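Local coordinates for protein exotoxin 5 (Staphylococcus aureus subsp. aureus COL, PDB 3R2I) that is of unknown function but belongs to the secreted staphylococcal superantigen-like exotoxins, whose relatives bind host immune proteins, at residues L90-K93 with A98-V101; V101-D106 with R231-M236. All blocks are in the same frame, centred on the assembly; numbering follows the deposited sequence.

Interaction 1: L90-K93 with A98-V101; sequences LNFK and AFKV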
loop_
_atom_site.group_PDB
_atom_site.type_symbol
_atom_site.label_atom_id
_atom_site.label_comp_id
_atom_site.label_asym_id
_atom_site.label_seq_id
_atom_site.Cartn_x
_atom_site.Cartn_y
_atom_site.Cartn_z
ATOM N N LEU A 90 16.041 6.683 -1.120
ATOM C CA LEU A 90 16.330 6.719 0.300
ATOM C C LEU A 90 16.978 5.391 0.675
ATOM O O LEU A 90 16.361 4.356 0.580
ATOM C CB LEU A 90 15.051 6.907 1.117
ATOM C CG LEU A 90 14.248 8.197 0.911
ATOM C CD1 LEU A 90 13.016 8.160 1.790
ATOM C CD2 LEU A 90 15.070 9.499 1.189
ATOM N N ASN A 91 18.256 5.406 1.016
ATOM C CA ASN A 91 18.920 4.183 1.426
ATOM C C ASN A 91 19.040 4.121 2.939
ATOM O O ASN A 91 19.546 5.063 3.564
ATOM C CB ASN A 91 20.325 4.127 0.865
ATOM C CG ASN A 91 20.341 3.945 -0.600
ATOM O OD1 ASN A 91 19.689 3.028 -1.112
ATOM N ND2 ASN A 91 21.151 4.747 -1.295
ATOM N N PHE A 92 18.590 3.017 3.514
ATOM C CA PHE A 92 18.682 2.809 4.942
ATOM C C PHE A 92 18.490 1.303 5.264
ATOM O O PHE A 92 18.092 0.514 4.389
ATOM C CB PHE A 92 17.633 3.652 5.664
ATOM C CG PHE A 92 16.212 3.275 5.332
ATOM C CD1 PHE A 92 15.525 2.349 6.124
ATOM C CD2 PHE A 92 15.549 3.873 4.258
ATOM C CE1 PHE A 92 14.217 1.986 5.843
ATOM C CE2 PHE A 92 14.223 3.504 3.934
ATOM C CZ PHE A 92 13.557 2.554 4.713
ATOM N N LYS A 93 18.803 0.959 6.516
ATOM C CA LYS A 93 18.691 -0.376 7.078
ATOM C C LYS A 93 17.940 -0.364 8.402
ATOM O O LYS A 93 17.939 0.619 9.109
ATOM C CB LYS A 93 20.068 -0.961 7.359
ATOM C CG LYS A 93 20.968 -0.960 6.171
ATOM C CD LYS A 93 22.256 -1.758 6.400
ATOM C CE LYS A 93 22.010 -3.271 6.547
ATOM N NZ LYS A 93 23.320 -4.007 6.542
ATOM N N ALA A 98 18.062 -4.106 4.347
ATOM C CA ALA A 98 18.510 -2.879 3.698
ATOM C C ALA A 98 17.410 -2.518 2.721
ATOM O O ALA A 98 16.862 -3.359 2.020
ATOM C CB ALA A 98 19.832 -3.070 2.996
ATOM N N PHE A 99 17.047 -1.260 2.735
ATOM C CA PHE A 99 15.986 -0.770 1.937
ATOM C C PHE A 99 16.460 0.321 0.968
ATOM O O PHE A 99 17.356 1.086 1.286
ATOM C CB PHE A 99 14.933 -0.189 2.889
ATOM C CG PHE A 99 14.267 -1.225 3.783
ATOM C CD1 PHE A 99 13.167 -1.937 3.334
ATOM C CD2 PHE A 99 14.709 -1.454 5.064
ATOM C CE1 PHE A 99 12.517 -2.871 4.161
ATOM C CE2 PHE A 99 14.074 -2.405 5.884
ATOM C CZ PHE A 99 12.983 -3.108 5.420
ATOM N N LYS A 100 15.865 0.361 -0.210
ATOM C CA LYS A 100 16.155 1.398 -1.198
ATOM C C LYS A 100 14.783 1.874 -1.680
ATOM O O LYS A 100 14.098 1.183 -2.413
ATOM C CB LYS A 100 17.087 0.908 -2.317
ATOM C CG LYS A 100 17.281 1.943 -3.442
ATOM C CD LYS A 100 18.279 1.497 -4.516
ATOM C CE LYS A 100 19.777 1.841 -4.201
ATOM N NZ LYS A 100 20.513 1.146 -3.137
ATOM N N VAL A 101 14.353 3.039 -1.186
ATOM C CA VAL A 101 13.031 3.572 -1.493
ATOM C C VAL A 101 13.120 4.666 -2.535
ATOM O O VAL A 101 13.752 5.703 -2.305
ATOM C CB VAL A 101 12.356 4.042 -0.208
ATOM C CG1 VAL A 101 10.925 4.560 -0.487
ATOM C CG2 VAL A 101 12.301 2.880 0.781
HETATM O O HOH W 1 19.931 0.601 0.185
#
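Phe92 holds CG between its backbone N and carbonyl carbon (chi1 64°), whereas Phe99 turns CG beside its own N and anti to the carbonyl carbon (chi1 -66°); these two settings bring the rings together on one face of an antiparallel beta hairpin. The hairpin, strands 87-94 and 97-103, belongs to the curled sheet of the OB-fold domain. Its register rests on two hydrogen-bonded pairs, Leu90 with Val101 and Phe92 with Phe99. The shortest backbone bond runs from Phe99 N to Phe92 O, 2.6 Å, and the oxygen takes the N-H almost end-on.

The ring planes lie 21° apart but are slid so far that they barely overlap, their centroids 5.3 Å from each other. Over the Phe92 face sits the Phe99 methylene: CB lies 3.8 Å from the Phe92 ring centroid, a CH-pi contact offset toward the rim. Farther along, Val101 CG2 comes within 3.7 Å of Phe92 CE2, while Leu90 and Val101 meet at CB. Val120 touches both Phe92 and Val101, so strand 118-120 adds to this apolar layer; Pro74 packs on both phenylalanines.

On the other face, Asn91 and Lys100 run side by side. The Lys100 chain curls back so that NZ donates a hydrogen bond to Asn91 OD1, 2.9 Å away, approaching from outside the carbonyl plane. Asn91 ND2 bonds to Glu82 on strand 77-84, so both ends of the amide are engaged and its rotation is probably fixed. A water donates to Asn91 OD1 and also to Phe99 O, each at 2.8 Å.

Interaction 2: V101-D106 with R231-M236; sequences VFLLGD and RMFDVM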
loop_
_atom_site.group_PDB
_atom_site.type_symbol
_atom_site.label_atom_id
_atom_site.label_comp_id
_atom_site.label_asym_id
_atom_site.label_seq_id
_atom_site.Cartn_x
_atom_site.Cartn_y
_atom_site.Cartn_z
ATOM N N VAL A 101 14.353 3.039 -1.186
ATOM C CA VAL A 101 13.031 3.572 -1.493
ATOM C C VAL A 101 13.120 4.666 -2.535
ATOM O O VAL A 101 13.752 5.703 -2.305
ATOM C CB VAL A 101 12.356 4.042 -0.208
ATOM C CG1 VAL A 101 10.925 4.560 -0.487
ATOM C CG2 VAL A 101 12.301 2.880 0.781
ATOM N N PHE A 102 12.495 4.406 -3.687
ATOM C CA PHE A 102 12.535 5.311 -4.834
ATOM C C PHE A 102 11.562 6.446 -4.660
ATOM O O PHE A 102 10.472 6.271 -4.072
ATOM C CB PHE A 102 12.255 4.562 -6.152
ATOM C CG PHE A 102 13.377 3.668 -6.586
ATOM C CD1 PHE A 102 13.680 2.502 -5.884
ATOM C CD2 PHE A 102 14.151 3.983 -7.681
ATOM C CE1 PHE A 102 14.743 1.688 -6.260
ATOM C CE2 PHE A 102 15.226 3.164 -8.064
ATOM C CZ PHE A 102 15.515 2.017 -7.358
ATOM N N LEU A 103 11.991 7.616 -5.128
ATOM C CA LEU A 103 11.208 8.837 -5.079
ATOM C C LEU A 103 11.017 9.233 -6.519
ATOM O O LEU A 103 11.965 9.529 -7.228
ATOM C CB LEU A 103 11.947 9.911 -4.307
ATOM C CG LEU A 103 12.406 9.518 -2.898
ATOM C CD1 LEU A 103 13.388 10.603 -2.336
ATOM C CD2 LEU A 103 11.176 9.334 -2.029
ATOM N N LEU A 104 9.771 9.184 -6.944
ATOM C CA LEU A 104 9.388 9.430 -8.310
ATOM C C LEU A 104 8.286 10.465 -8.370
ATOM O O LEU A 104 7.643 10.767 -7.370
ATOM C CB LEU A 104 8.877 8.114 -8.942
ATOM C CG LEU A 104 9.846 6.928 -8.973
ATOM C CD1 LEU A 104 9.105 5.635 -9.302
ATOM C CD2 LEU A 104 11.022 7.190 -9.973
ATOM N N GLY A 105 8.107 11.004 -9.562
ATOM C CA GLY A 105 7.064 11.987 -9.858
ATOM C C GLY A 105 7.121 13.239 -9.032
ATOM O O GLY A 105 8.180 13.818 -8.856
ATOM N N ASP A 106 5.960 13.648 -8.531
ATOM C CA ASP A 106 5.858 14.842 -7.715
ATOM C C ASP A 106 6.757 14.789 -6.465
ATOM O O ASP A 106 7.191 15.838 -5.985
ATOM C CB ASP A 106 4.397 15.087 -7.291
ATOM C CG ASP A 106 3.481 15.522 -8.459
ATOM O OD1 ASP A 106 3.974 15.925 -9.549
ATOM O OD2 ASP A 106 2.242 15.475 -8.262
ATOM N N ARG A 231 0.711 6.907 -7.342
ATOM C CA ARG A 231 -0.228 6.846 -6.244
ATOM C C ARG A 231 0.378 6.162 -5.030
ATOM O O ARG A 231 -0.152 6.216 -3.942
ATOM C CB ARG A 231 -1.517 6.214 -6.704
ATOM C CG ARG A 231 -2.188 7.049 -7.812
ATOM C CD ARG A 231 -3.441 6.343 -8.332
ATOM N NE ARG A 231 -4.542 6.326 -7.370
ATOM C CZ ARG A 231 -5.651 5.579 -7.474
ATOM N NH1 ARG A 231 -5.800 4.682 -8.446
ATOM N NH2 ARG A 231 -6.616 5.700 -6.567
ATOM N N MET A 232 1.532 5.562 -5.212
ATOM C CA MET A 232 2.235 4.929 -4.115
ATOM C C MET A 232 2.824 5.971 -3.147
ATOM O O MET A 232 3.400 5.599 -2.103
ATOM C CB MET A 232 3.339 4.019 -4.651
ATOM C CG MET A 232 2.824 2.798 -5.365
ATOM S SD MET A 232 4.157 1.738 -5.895
ATOM C CE MET A 232 3.159 0.464 -6.701
ATOM N N PHE A 233 2.695 7.258 -3.481
ATOM C CA PHE A 233 3.162 8.335 -2.592
ATOM C C PHE A 233 2.036 9.018 -1.835
ATOM O O PHE A 233 2.303 9.713 -0.873
ATOM C CB PHE A 233 3.965 9.383 -3.354
ATOM C CG PHE A 233 5.184 8.814 -3.986
ATOM C CD1 PHE A 233 6.393 8.843 -3.329
ATOM C CD2 PHE A 233 5.089 8.145 -5.188
ATOM C CE1 PHE A 233 7.500 8.260 -3.889
ATOM C CE2 PHE A 233 6.203 7.557 -5.764
ATOM C CZ PHE A 233 7.403 7.620 -5.135
ATOM N N ASP A 234 0.788 8.837 -2.270
ATOM C CA ASP A 234 -0.334 9.462 -1.585
ATOM C C ASP A 234 -0.472 8.917 -0.174
ATOM O O ASP A 234 -0.366 7.714 0.080
ATOM C CB ASP A 234 -1.651 9.219 -2.299
ATOM C CG ASP A 234 -1.697 9.795 -3.684
ATOM O OD1 ASP A 234 -0.710 10.380 -4.176
ATOM O OD2 ASP A 234 -2.769 9.649 -4.288
ATOM N N VAL A 235 -0.852 9.827 0.694
ATOM C CA VAL A 235 -0.987 9.620 2.110
ATOM C C VAL A 235 -2.326 10.179 2.614
ATOM O O VAL A 235 -2.923 11.029 1.960
ATOM C CB VAL A 235 0.233 10.345 2.698
ATOM C CG1 VAL A 235 -0.103 11.407 3.748
ATOM C CG2 VAL A 235 1.322 9.409 2.989
ATOM N N MET A 236 -2.801 9.685 3.756
ATOM C CA MET A 236 -4.041 10.187 4.344
ATOM C C MET A 236 -4.052 9.892 5.848
ATOM O O MET A 236 -3.278 9.072 6.307
ATOM C CB MET A 236 -5.226 9.497 3.689
ATOM C CG MET A 236 -5.362 8.037 4.108
ATOM S SD MET A 236 -6.464 7.068 3.042
ATOM C CE MET A 236 -5.389 6.871 1.602
#
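Phe233 pushes its ring rim against the backbone of residues 102-104, and CZ is its leading atom, 3.4 Å from Leu104 N. Its CB points toward the other segment, and CG lies anti to the carbonyl carbon (chi1 -61°), a setting that extends the ring into the contact. Two carbonyl groups meet the ring differently. Phe102 O lies near the ring plane at the edge, 3.5 Å from CZ, where the C-H rim can face the oxygen. Leu104 O instead stands 3.8 Å above the plane on one face, displaced toward the rim.

Aliphatic contacts are looser: Leu104 CB approaches Phe233 CZ at 4.1 Å, and Leu103 CD2 comes to 4.3 Å from Phe233 CE1. Leu103 CB points away from the 231-236 segment, and its backbone makes the nearer approach, with CA 3.9 Å from Phe233 CE1. The joined surface is small, 144 Å² over both sides, and Phe233 supplies more than half of it.

This is a junction between the two domains of the superantigen-like fold: residues 101-106 lie in the OB-fold domain, and residues 231-236 lie in the beta-grasp domain. Strand 133-141 of the OB-fold domain contributes Val136, which touches both Leu104 and Phe233, and Met232 adds a backbone bond to Gly138 of that strand. Within the 231-236 segment, Asp234 N bonds to Arg231 O at 3.2 Å, closing the turn that carries Phe233. Arg231 NH2 reaches Glu220 O in the beta-grasp domain.

Overall arrangement
Interactions 1 and 2 are consecutive uses of strand 97-103: both include Val101, and their centres lie about 15 Å apart. Direct packing also connects them, Leu90 CD2 of the hairpin lying 4.1 Å from Leu103 CD1. The first contact joins neighbouring strands of one domain and lies about 17 Å from the chain centre, measured centre to centre; the second spans 125 residues of sequence between domains and lies about 11 Å from it. Following the chain from 98-101 to 101-106 therefore leads from the OB-fold hairpin to the domain junction. Ile139 of strand 133-141 touches Leu90, Val101 and Leu103, linking both contacts through the same sheet.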